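Local coordinates for thiamine-binding periplasmic protein (PDB 2QRY) that binds thiamine, thiamine phosphate and thiamine diphosphate in the periplasm as the solute-binding component of the ThiBPQ ABC importer, at residues Y125-F130 with W283-A288; Y218-A223 with A294-L299; E241-Q246 with T300-T305; D62-L67 with N87-A92. One frame throughout, in Å; residues are numbered along the deposited sequence.

Interaction 1 (Y125-F130 with W283-A288). With TPS (thiamin phosphate), chain E.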
# COMPACT_ATOMS: atom_id res chain seq x y z
N TYR A 125 -3.34 0.10 7.59
CA TYR A 125 -1.90 0.35 7.60
C TYR A 125 -1.12 -0.95 7.64
O TYR A 125 -1.67 -2.01 7.94
CB TYR A 125 -1.52 1.24 8.79
CG TYR A 125 -1.61 0.57 10.15
CD1 TYR A 125 -0.50 -0.05 10.72
CD2 TYR A 125 -2.82 0.56 10.86
CE1 TYR A 125 -0.58 -0.66 11.97
CE2 TYR A 125 -2.91 -0.05 12.11
CZ TYR A 125 -1.79 -0.66 12.66
OH TYR A 125 -1.86 -1.25 13.90
N GLY A 126 0.17 -0.87 7.31
CA GLY A 126 0.99 -2.06 7.31
C GLY A 126 2.46 -1.73 7.20
O GLY A 126 2.86 -0.56 7.28
N TYR A 127 3.28 -2.76 7.02
CA TYR A 127 4.71 -2.58 6.91
C TYR A 127 5.25 -3.36 5.73
O TYR A 127 5.02 -4.56 5.61
CB TYR A 127 5.38 -3.04 8.20
CG TYR A 127 4.82 -2.35 9.42
CD1 TYR A 127 5.29 -1.09 9.81
CD2 TYR A 127 3.80 -2.94 10.18
CE1 TYR A 127 4.75 -0.44 10.92
CE2 TYR A 127 3.26 -2.29 11.29
CZ TYR A 127 3.74 -1.04 11.65
OH TYR A 127 3.22 -0.40 12.75
N PHE A 128 5.96 -2.67 4.84
CA PHE A 128 6.55 -3.31 3.68
C PHE A 128 7.63 -4.28 4.15
O PHE A 128 8.39 -3.99 5.08
CB PHE A 128 7.16 -2.28 2.73
CG PHE A 128 6.19 -1.24 2.26
CD1 PHE A 128 5.07 -1.60 1.53
CD2 PHE A 128 6.41 0.10 2.56
CE1 PHE A 128 4.17 -0.63 1.10
CE2 PHE A 128 5.52 1.08 2.13
CZ PHE A 128 4.39 0.71 1.40
N ALA A 129 7.68 -5.43 3.50
CA ALA A 129 8.67 -6.44 3.84
C ALA A 129 8.82 -7.43 2.69
O ALA A 129 7.92 -7.58 1.87
CB ALA A 129 8.24 -7.17 5.10
N PHE A 130 9.97 -8.09 2.64
CA PHE A 130 10.20 -9.08 1.61
C PHE A 130 9.67 -10.43 2.08
O PHE A 130 10.01 -10.91 3.16
CB PHE A 130 11.69 -9.20 1.28
CG PHE A 130 12.20 -8.06 0.45
CD1 PHE A 130 12.72 -6.92 1.05
CD2 PHE A 130 12.18 -8.14 -0.93
CE1 PHE A 130 13.20 -5.87 0.28
CE2 PHE A 130 12.67 -7.08 -1.71
CZ PHE A 130 13.18 -5.95 -1.10
N TRP A 283 -5.70 -7.69 3.80
CA TRP A 283 -4.56 -8.23 4.54
C TRP A 283 -3.64 -7.11 5.02
O TRP A 283 -2.47 -7.02 4.65
CB TRP A 283 -3.82 -9.24 3.66
CG TRP A 283 -4.74 -10.34 3.24
CD1 TRP A 283 -5.38 -10.46 2.04
CD2 TRP A 283 -5.23 -11.40 4.07
NE1 TRP A 283 -6.25 -11.52 2.07
CE2 TRP A 283 -6.18 -12.12 3.30
CE3 TRP A 283 -4.97 -11.81 5.38
CZ2 TRP A 283 -6.87 -13.23 3.81
CZ3 TRP A 283 -5.66 -12.91 5.89
CH2 TRP A 283 -6.59 -13.60 5.10
N MSE A 284 -4.21 -6.25 5.84
CA MSE A 284 -3.53 -5.10 6.41
C MSE A 284 -4.16 -4.89 7.79
O MSE A 284 -5.21 -5.46 8.09
CB MSE A 284 -3.78 -3.86 5.54
CG MSE A 284 -3.17 -3.91 4.16
SE MSE A 284 -1.24 -3.72 4.21
CE MSE A 284 -1.13 -1.78 4.30
N TYR A 285 -3.54 -4.06 8.63
CA TYR A 285 -4.09 -3.78 9.95
C TYR A 285 -5.15 -2.69 9.83
O TYR A 285 -4.92 -1.65 9.22
CB TYR A 285 -2.99 -3.34 10.92
CG TYR A 285 -1.97 -4.41 11.22
CD1 TYR A 285 -2.31 -5.51 12.01
CD2 TYR A 285 -0.68 -4.35 10.70
CE1 TYR A 285 -1.39 -6.52 12.27
CE2 TYR A 285 0.25 -5.35 10.96
CZ TYR A 285 -0.11 -6.44 11.74
OH TYR A 285 0.80 -7.43 11.99
N PRO A 286 -6.34 -2.92 10.41
CA PRO A 286 -7.44 -1.95 10.37
C PRO A 286 -7.10 -0.66 11.10
O PRO A 286 -6.20 -0.61 11.93
CB PRO A 286 -8.59 -2.70 11.05
CG PRO A 286 -8.26 -4.13 10.82
CD PRO A 286 -6.78 -4.16 11.06
N VAL A 287 -7.85 0.39 10.77
CA VAL A 287 -7.64 1.69 11.37
C VAL A 287 -8.57 1.85 12.58
O VAL A 287 -8.35 2.72 13.43
CB VAL A 287 -7.89 2.80 10.32
CG1 VAL A 287 -9.36 2.92 10.02
CG2 VAL A 287 -7.32 4.08 10.81
N ALA A 288 -9.59 1.01 12.66
CA ALA A 288 -10.53 1.02 13.78
C ALA A 288 -10.24 -0.24 14.60
O ALA A 288 -9.81 -1.25 14.05
CB ALA A 288 -11.96 0.99 13.28
CM2 TPS E . -1.36 -11.64 0.16
N3 TPS E . -1.65 -5.12 -0.55
C2 TPS E . -1.23 -5.76 -1.62
S1 TPS E . -0.88 -4.51 -2.75
C5 TPS E . -1.30 -3.13 -1.73
C4 TPS E . -1.70 -3.75 -0.57
CM4 TPS E . -2.17 -2.94 0.63
C6 TPS E . -1.19 -1.70 -2.16
C7 TPS E . -0.77 -1.87 -3.62
O7 TPS E . -0.53 -0.65 -4.31
N1A TPS E . -0.64 -9.42 0.93
C2A TPS E . -1.56 -10.15 0.29
N3A TPS E . -2.65 -9.59 -0.23
C4A TPS E . -2.86 -8.26 -0.14
N4A TPS E . -4.00 -7.70 -0.69
C5A TPS E . -1.90 -7.44 0.53
C6A TPS E . -0.77 -8.09 1.06
C7A TPS E . -2.05 -5.91 0.68
P1 TPS E . -0.12 -1.05 -5.82
O1 TPS E . 1.08 -2.04 -5.78
O2 TPS E . 0.21 0.23 -6.69
O3 TPS E . -1.32 -1.78 -6.47
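Tyr125 and Tyr285 face each other as an antiparallel hydrogen-bonded pair, and their side chains lie on the same side of the sheet. CB of Tyr285 makes the closest approach, 3.4 Å from Tyr125 CZ, with CG and CD2 of its ring following. It sits over one face of the Tyr125 ring, 19° off the normal, a CH-pi contact displaced toward the ring's rim. The two phenol rings themselves meet at a slant, their planes 31° apart. Tyr125 reaches this place because its CG stands between the backbone N and the carbonyl carbon (chi1 71°). At its edge, CE2 comes 3.3 Å from Pro286 O. Two backbone bonds fix the pair, Tyr125 N to Tyr285 O and Tyr285 N to Tyr125 O, both 2.9 Å. Selenomethionine Met284 bends at chi2 and chi3 and lays CE against the Tyr125-Gly126 peptide, 3.4 Å from Gly126 N; its SE lies 3.8 Å from CM4 of thiamin phosphate. Trp283 and Met284 thus line the ligand pocket of this solute-binding fold. The short, weakly bonded strand 285-286 borders strand 121-133, whose Gly126 is backbone hydrogen-bonded to Gln246 of strand 243-252, while helix 272-275 packs on Pro286 and Val287.

Interaction 2 (Y218-A223 with A294-L299). With TPS (thiamin phosphate), chain E.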
# COMPACT_ATOMS: atom_id res chain seq x y z
N TYR A 218 4.16 -7.30 2.15
CA TYR A 218 3.84 -6.80 3.49
C TYR A 218 4.03 -7.79 4.64
O TYR A 218 3.92 -9.00 4.45
CB TYR A 218 2.40 -6.30 3.53
CG TYR A 218 2.14 -5.08 2.68
CD1 TYR A 218 1.96 -5.20 1.31
CD2 TYR A 218 2.04 -3.81 3.26
CE1 TYR A 218 1.67 -4.09 0.53
CE2 TYR A 218 1.76 -2.69 2.48
CZ TYR A 218 1.57 -2.84 1.12
OH TYR A 218 1.28 -1.74 0.34
N THR A 219 4.29 -7.27 5.84
CA THR A 219 4.48 -8.14 7.01
C THR A 219 3.24 -8.98 7.26
O THR A 219 3.30 -9.97 7.97
CB THR A 219 4.75 -7.34 8.31
OG1 THR A 219 3.68 -6.41 8.55
CG2 THR A 219 6.07 -6.59 8.22
N THR A 220 2.13 -8.58 6.66
CA THR A 220 0.85 -9.27 6.83
C THR A 220 0.52 -10.25 5.70
O THR A 220 -0.48 -10.98 5.77
CB THR A 220 -0.31 -8.25 6.94
OG1 THR A 220 -0.17 -7.25 5.92
CG2 THR A 220 -0.30 -7.58 8.33
N SER A 221 1.34 -10.28 4.66
CA SER A 221 1.07 -11.18 3.54
C SER A 221 0.98 -12.65 3.95
O SER A 221 0.17 -13.40 3.40
CB SER A 221 2.13 -11.01 2.45
OG SER A 221 2.04 -9.72 1.87
N PRO A 222 1.80 -13.09 4.91
CA PRO A 222 1.70 -14.50 5.29
C PRO A 222 0.32 -14.88 5.80
O PRO A 222 -0.13 -16.01 5.61
CB PRO A 222 2.78 -14.65 6.37
CG PRO A 222 3.83 -13.64 5.92
CD PRO A 222 2.97 -12.45 5.54
N ALA A 223 -0.36 -13.92 6.43
CA ALA A 223 -1.69 -14.15 6.96
C ALA A 223 -2.66 -14.63 5.88
O ALA A 223 -3.58 -15.41 6.16
CB ALA A 223 -2.22 -12.89 7.62
N ALA A 294 -8.00 -14.74 13.80
CA ALA A 294 -7.04 -15.61 14.46
C ALA A 294 -6.07 -15.93 13.33
O ALA A 294 -6.50 -16.19 12.21
CB ALA A 294 -7.72 -16.87 14.96
N GLY A 295 -4.78 -15.89 13.62
CA GLY A 295 -3.80 -16.17 12.58
C GLY A 295 -2.85 -15.00 12.44
O GLY A 295 -1.66 -15.18 12.17
N PHE A 296 -3.38 -13.79 12.63
CA PHE A 296 -2.56 -12.59 12.54
C PHE A 296 -1.52 -12.59 13.65
O PHE A 296 -0.46 -11.98 13.51
CB PHE A 296 -3.43 -11.33 12.67
CG PHE A 296 -3.80 -10.70 11.35
CD1 PHE A 296 -4.40 -11.46 10.33
CD2 PHE A 296 -3.57 -9.35 11.12
CE1 PHE A 296 -4.76 -10.86 9.12
CE2 PHE A 296 -3.92 -8.75 9.91
CZ PHE A 296 -4.52 -9.51 8.91
N GLU A 297 -1.81 -13.29 14.75
CA GLU A 297 -0.87 -13.33 15.88
C GLU A 297 0.40 -14.10 15.53
O GLU A 297 1.39 -14.05 16.27
CB GLU A 297 -1.54 -13.94 17.12
CG GLU A 297 -1.63 -15.45 17.12
CD GLU A 297 -2.47 -15.99 15.98
OE1 GLU A 297 -2.29 -17.18 15.63
OE2 GLU A 297 -3.31 -15.23 15.44
N LYS A 298 0.39 -14.81 14.40
CA LYS A 298 1.56 -15.56 13.97
C LYS A 298 2.53 -14.61 13.26
O LYS A 298 3.68 -14.95 13.00
CB LYS A 298 1.17 -16.68 13.00
CG LYS A 298 0.27 -17.77 13.56
CD LYS A 298 -0.10 -18.77 12.47
CE LYS A 298 0.59 -20.11 12.64
NZ LYS A 298 2.07 -20.04 12.70
N LEU A 299 2.04 -13.42 12.95
CA LEU A 299 2.84 -12.42 12.25
C LEU A 299 3.81 -11.69 13.16
O LEU A 299 3.64 -11.66 14.37
CB LEU A 299 1.92 -11.39 11.59
CG LEU A 299 0.90 -11.96 10.62
CD1 LEU A 299 -0.06 -10.85 10.19
CD2 LEU A 299 1.62 -12.57 9.42
CM2 TPS E . -1.36 -11.64 0.16
N3 TPS E . -1.65 -5.12 -0.55
C2 TPS E . -1.23 -5.76 -1.62
S1 TPS E . -0.88 -4.51 -2.75
C5 TPS E . -1.30 -3.13 -1.73
C4 TPS E . -1.70 -3.75 -0.57
CM4 TPS E . -2.17 -2.94 0.63
C6 TPS E . -1.19 -1.70 -2.16
C7 TPS E . -0.77 -1.87 -3.62
O7 TPS E . -0.53 -0.65 -4.31
N1A TPS E . -0.64 -9.42 0.93
C2A TPS E . -1.56 -10.15 0.29
N3A TPS E . -2.65 -9.59 -0.23
C4A TPS E . -2.86 -8.26 -0.14
N4A TPS E . -4.00 -7.70 -0.69
C5A TPS E . -1.90 -7.44 0.53
C6A TPS E . -0.77 -8.09 1.06
C7A TPS E . -2.05 -5.91 0.68
P1 TPS E . -0.12 -1.05 -5.82
O1 TPS E . 1.08 -2.04 -5.78
O2 TPS E . 0.21 0.23 -6.69
O3 TPS E . -1.32 -1.78 -6.47
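Phe296, which opens the 3-10 segment 296-298, meets Ala223, its CE1 lying 3.6 Å from Ala223 CB. The other flank of the ring reaches Thr220, whose methyl CG2 stands 4.1 Å from Phe296 CE2. That methyl lies beside the backbone N of its own residue, while OG1, between the backbone N and the carbonyl carbon (chi1 46°), hydrogen-bonds the carbonyl oxygen of Trp283. Residues 218-221 form a type I beta turn leading from strand 214-218 into helix 221-229, and this turn is part of the thiamine site of a periplasmic solute-binding protein. On its ligand side, Ser221 OG donates to N1A of thiamin phosphate at 2.9 Å and also accepts from Tyr218 N; the Tyr218 ring lies by the thiazolium, with CE1 3.6 Å from C4. Further along, the chain brings Leu299 back to the same turn, and its two methyls divide the work. CD1 rests against Thr220 CG2 at 3.8 Å, meets Ala223 CB at 3.9 Å, and also sits above one face of the Phe296 ring, toward its rim. CD2 comes 3.4 Å from Thr219 O and lies 3.9 Å from Pro222 CB.

Interaction 3 (E241-Q246 with T300-T305)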
# COMPACT_ATOMS: atom_id res chain seq x y z
N GLU A 241 17.05 -3.20 10.46
CA GLU A 241 17.01 -1.75 10.28
C GLU A 241 15.61 -1.24 10.64
O GLU A 241 15.43 -0.05 10.91
CB GLU A 241 17.33 -1.36 8.83
CG GLU A 241 18.72 -1.76 8.36
CD GLU A 241 18.70 -3.03 7.54
OE1 GLU A 241 17.66 -3.73 7.57
OE2 GLU A 241 19.71 -3.33 6.88
N GLY A 242 14.64 -2.14 10.65
CA GLY A 242 13.28 -1.74 10.93
C GLY A 242 12.54 -1.68 9.60
O GLY A 242 13.16 -1.83 8.55
N HIS A 243 11.23 -1.44 9.64
CA HIS A 243 10.43 -1.39 8.43
C HIS A 243 9.67 -0.08 8.20
O HIS A 243 9.30 0.62 9.15
CB HIS A 243 9.45 -2.56 8.43
CG HIS A 243 10.14 -3.89 8.41
ND1 HIS A 243 10.00 -4.79 7.38
CD2 HIS A 243 11.02 -4.45 9.27
CE1 HIS A 243 10.77 -5.84 7.60
NE2 HIS A 243 11.40 -5.66 8.74
N TYR A 244 9.45 0.24 6.93
CA TYR A 244 8.76 1.46 6.55
C TYR A 244 7.25 1.31 6.69
O TYR A 244 6.67 0.32 6.27
CB TYR A 244 9.12 1.85 5.11
CG TYR A 244 8.86 3.31 4.80
CD1 TYR A 244 7.55 3.79 4.66
CD2 TYR A 244 9.92 4.21 4.68
CE1 TYR A 244 7.31 5.15 4.40
CE2 TYR A 244 9.68 5.57 4.42
CZ TYR A 244 8.38 6.02 4.28
OH TYR A 244 8.14 7.35 4.02
N LEU A 245 6.63 2.32 7.29
CA LEU A 245 5.19 2.31 7.53
C LEU A 245 4.35 2.88 6.42
O LEU A 245 4.68 3.92 5.84
CB LEU A 245 4.88 3.07 8.82
CG LEU A 245 3.40 3.40 9.09
CD1 LEU A 245 2.62 2.14 9.43
CD2 LEU A 245 3.32 4.38 10.26
N GLN A 246 3.25 2.20 6.12
CA GLN A 246 2.32 2.67 5.11
C GLN A 246 0.93 2.80 5.73
O GLN A 246 0.45 1.90 6.42
CB GLN A 246 2.22 1.72 3.91
CG GLN A 246 1.22 2.24 2.87
CD GLN A 246 0.89 1.24 1.77
OE1 GLN A 246 0.42 0.14 2.03
NE2 GLN A 246 1.13 1.64 0.52
N THR A 300 4.83 -11.09 12.57
CA THR A 300 5.79 -10.35 13.36
C THR A 300 5.60 -8.85 13.16
O THR A 300 5.56 -8.36 12.03
CB THR A 300 7.25 -10.70 12.99
OG1 THR A 300 7.50 -12.07 13.30
CG2 THR A 300 8.21 -9.83 13.79
N LYS A 301 5.46 -8.14 14.27
CA LYS A 301 5.31 -6.69 14.27
C LYS A 301 6.72 -6.12 14.31
O LYS A 301 7.45 -6.34 15.27
CB LYS A 301 4.55 -6.22 15.51
CG LYS A 301 3.03 -6.33 15.45
CD LYS A 301 2.42 -5.08 14.80
CE LYS A 301 0.90 -5.08 14.91
NZ LYS A 301 0.29 -3.84 14.33
N PRO A 302 7.13 -5.39 13.26
CA PRO A 302 8.49 -4.85 13.33
C PRO A 302 8.65 -3.90 14.52
O PRO A 302 7.78 -3.06 14.77
CB PRO A 302 8.66 -4.16 11.98
CG PRO A 302 7.27 -3.74 11.65
CD PRO A 302 6.43 -4.93 12.05
N ALA A 303 9.75 -4.04 15.25
CA ALA A 303 10.00 -3.19 16.41
C ALA A 303 10.07 -1.73 15.97
O ALA A 303 9.20 -0.93 16.31
CB ALA A 303 11.31 -3.59 17.07
N THR A 304 11.13 -1.41 15.23
CA THR A 304 11.37 -0.06 14.73
C THR A 304 10.58 0.23 13.46
O THR A 304 10.59 -0.55 12.51
CB THR A 304 12.87 0.14 14.44
OG1 THR A 304 13.61 0.08 15.67
CG2 THR A 304 13.10 1.48 13.76
N THR A 305 9.91 1.38 13.45
CA THR A 305 9.12 1.82 12.30
C THR A 305 9.84 3.00 11.64
O THR A 305 10.35 3.88 12.32
CB THR A 305 7.71 2.25 12.74
OG1 THR A 305 6.91 1.09 12.99
CG2 THR A 305 7.05 3.12 11.68
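His243 and Thr305 pair as neighbours of parallel strands, CA to CA 5.2 Å, with the backbone N of His243 donating to Thr304 O at 3.1 Å. Here the short strand 305-306 adds to strand 243-252 within the mixed sheet of a periplasmic solute-binding protein, just before the C-terminal helix 310-328; strand 243-252 also pairs with 81-86 and 121-133. The bond is fairly straight at hydrogen (157°), though the donor is tilted 23° from the carbonyl plane. A secondary backbone contact, CA-H...O in kind, runs from Thr305 CA to His243 O at 3.4 Å. Close by, Gly242, with positive phi, brings its CA to 3.3 Å from Thr304 O. Past the bond, the imidazole of His243 meets Pro302, the two side chains crossing at about a right angle, with the proline CB 3.6 Å from His243 CD2. Both ring nitrogens are engaged elsewhere, ND1 with Phe128 O and NE2 with Phe239 N, which fixes the ring's rotation while its carbon side meets the proline. Pro302 also touches Tyr127 of strand 121-133. Thr305 turns its methyl toward Leu245, with CG2 anti to the backbone N and OG1 beside it (chi1 -77°). The side chains cross at a slant, and Thr305 CG2 settles 3.6 Å from Leu245 CB.

Interaction 4 (D62-L67 with N87-A92). With TPS (thiamin phosphate), chain E.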
# COMPACT_ATOMS: atom_id res chain seq x y z
N ASP A 62 -2.49 1.58 -10.14
CA ASP A 62 -1.79 1.16 -8.96
C ASP A 62 -1.69 2.42 -8.08
O ASP A 62 -1.92 3.53 -8.56
CB ASP A 62 -0.42 0.62 -9.34
CG ASP A 62 -0.50 -0.78 -9.92
OD1 ASP A 62 -1.05 -1.67 -9.23
OD2 ASP A 62 -0.04 -1.00 -11.07
N GLY A 63 -1.37 2.23 -6.81
CA GLY A 63 -1.27 3.33 -5.86
C GLY A 63 -0.75 4.67 -6.32
O GLY A 63 -1.48 5.66 -6.32
N VAL A 64 0.53 4.74 -6.69
CA VAL A 64 1.10 6.01 -7.11
C VAL A 64 0.45 6.51 -8.40
O VAL A 64 0.20 7.71 -8.55
CB VAL A 64 2.62 5.91 -7.31
CG1 VAL A 64 3.19 7.27 -7.73
CG2 VAL A 64 3.28 5.41 -6.03
N SER A 65 0.16 5.60 -9.32
CA SER A 65 -0.46 5.98 -10.58
C SER A 65 -1.85 6.59 -10.41
O SER A 65 -2.27 7.41 -11.23
CB SER A 65 -0.54 4.78 -11.53
OG SER A 65 0.73 4.49 -12.07
N LEU A 66 -2.56 6.20 -9.35
CA LEU A 66 -3.88 6.76 -9.11
C LEU A 66 -3.76 8.28 -9.09
O LEU A 66 -4.52 8.99 -9.75
CB LEU A 66 -4.45 6.25 -7.77
CG LEU A 66 -5.06 4.84 -7.75
CD1 LEU A 66 -5.44 4.48 -6.33
CD2 LEU A 66 -6.29 4.77 -8.66
N LEU A 67 -2.78 8.79 -8.34
CA LEU A 67 -2.59 10.24 -8.26
C LEU A 67 -2.21 10.86 -9.61
O LEU A 67 -2.79 11.87 -10.02
CB LEU A 67 -1.48 10.57 -7.25
CG LEU A 67 -1.56 11.85 -6.41
CD1 LEU A 67 -0.15 12.32 -6.09
CD2 LEU A 67 -2.31 12.95 -7.14
N ASN A 87 0.26 7.50 2.91
CA ASN A 87 0.99 8.53 3.65
C ASN A 87 2.14 9.20 2.90
O ASN A 87 2.42 10.37 3.14
CB ASN A 87 1.51 7.92 4.96
CG ASN A 87 2.44 6.75 4.73
OD1 ASN A 87 2.09 5.80 4.03
ND2 ASN A 87 3.62 6.81 5.31
N ASN A 88 2.78 8.48 1.99
CA ASN A 88 3.90 9.05 1.24
C ASN A 88 3.48 9.97 0.11
O ASN A 88 4.32 10.68 -0.46
CB ASN A 88 4.78 7.93 0.67
CG ASN A 88 5.38 7.05 1.75
OD1 ASN A 88 5.95 7.55 2.72
ND2 ASN A 88 5.27 5.74 1.57
N LEU A 89 2.20 9.99 -0.23
CA LEU A 89 1.74 10.82 -1.34
C LEU A 89 0.88 12.00 -0.90
O LEU A 89 0.44 12.78 -1.74
CB LEU A 89 0.93 9.97 -2.32
CG LEU A 89 1.61 8.80 -3.02
CD1 LEU A 89 0.55 7.94 -3.70
CD2 LEU A 89 2.63 9.32 -4.03
N LEU A 90 0.64 12.13 0.41
CA LEU A 90 -0.20 13.21 0.93
C LEU A 90 0.14 14.62 0.44
O LEU A 90 -0.72 15.31 -0.09
CB LEU A 90 -0.17 13.21 2.46
CG LEU A 90 -0.68 11.98 3.20
CD1 LEU A 90 -0.63 12.24 4.71
CD2 LEU A 90 -2.10 11.65 2.76
N ASP A 91 1.39 15.03 0.61
CA ASP A 91 1.81 16.35 0.19
C ASP A 91 1.53 16.55 -1.29
O ASP A 91 0.93 17.55 -1.70
CB ASP A 91 3.31 16.52 0.45
CG ASP A 91 3.73 17.97 0.57
OD1 ASP A 91 3.43 18.58 1.61
OD2 ASP A 91 4.34 18.49 -0.39
N ALA A 92 1.97 15.59 -2.10
CA ALA A 92 1.79 15.62 -3.54
C ALA A 92 0.31 15.74 -3.91
O ALA A 92 -0.04 16.50 -4.81
CB ALA A 92 2.38 14.36 -4.16
CM2 TPS E . -1.36 -11.64 0.16
N3 TPS E . -1.65 -5.12 -0.55
C2 TPS E . -1.23 -5.76 -1.62
S1 TPS E . -0.88 -4.51 -2.75
C5 TPS E . -1.30 -3.13 -1.73
C4 TPS E . -1.70 -3.75 -0.57
CM4 TPS E . -2.17 -2.94 0.63
C6 TPS E . -1.19 -1.70 -2.16
C7 TPS E . -0.77 -1.87 -3.62
O7 TPS E . -0.53 -0.65 -4.31
N1A TPS E . -0.64 -9.42 0.93
C2A TPS E . -1.56 -10.15 0.29
N3A TPS E . -2.65 -9.59 -0.23
C4A TPS E . -2.86 -8.26 -0.14
N4A TPS E . -4.00 -7.70 -0.69
C5A TPS E . -1.90 -7.44 0.53
C6A TPS E . -0.77 -8.09 1.06
C7A TPS E . -2.05 -5.91 0.68
P1 TPS E . -0.12 -1.05 -5.82
O1 TPS E . 1.08 -2.04 -5.78
O2 TPS E . 0.21 0.23 -6.69
O3 TPS E . -1.32 -1.78 -6.47
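Leu67 and Ala92 meet methyl to methyl, CD1 of the leucine 3.8 Å from CB of the alanine, in an apolar contact between helix 63-73 and the start of helix 90-96. Three residues back, Leu89 extends toward the other helix: CD1 makes the nearer contact, 4.0 Å from Val64 CA and equally near Gly63 O, while CD2 approaches Val64 CG1 at 4.3 Å. Its CG lies anti to the carbonyl carbon (chi1 -61°), pointing the side chain at Gly63 and Val64. Leu168 of helix 165-178 touches both Val64 and Leu89, and Arg317 of helix 310-328 does the same, so two further helices pack against the same pair. Asn87 and Asn88 tie the second segment to strand 243-252, through Val247, Leu245 and Tyr244. At the ligand end, Gly63 N donates to O2 of thiamin phosphate at 2.6 Å, though the placing of O2 is less certain; Asp62 OD1 stands 2.8 Å from O3 of the phosphate. Leu66 N hydrogen-bonds to Asp62 O. Asp62 and Gly63 belong to the thiamine-binding site, and their placing is consistent with a helix N-terminus receiving the phosphate, a familiar way of binding an anion.

In the fold
Three of the four contacts meet one ligand. Interaction 2 meets the pyrimidine of thiamin phosphate through Ser221 and the thiazolium through Tyr218, interaction 4 receives its phosphate, and interaction 1 lies alongside through Trp283 and Met284; centres of interactions 2 and 4 are about 25 Å apart, on opposite sides of the chain's centre. Interactions 1 and 2 join directly, Trp283 O to Thr220 OG1 at 2.6 Å and Tyr127 O to Thr219 N at 2.8 Å. Interaction 3 touches each of the other three: Gln246 OE1 is 2.7 Å from Tyr218 OH, His243 ND1 is 2.9 Å from Phe128 O, and Asn88 OD1 lies 2.5 Å from Tyr244 OH. Ser164 OG and Trp200 N also hydrogen-bond the ligand.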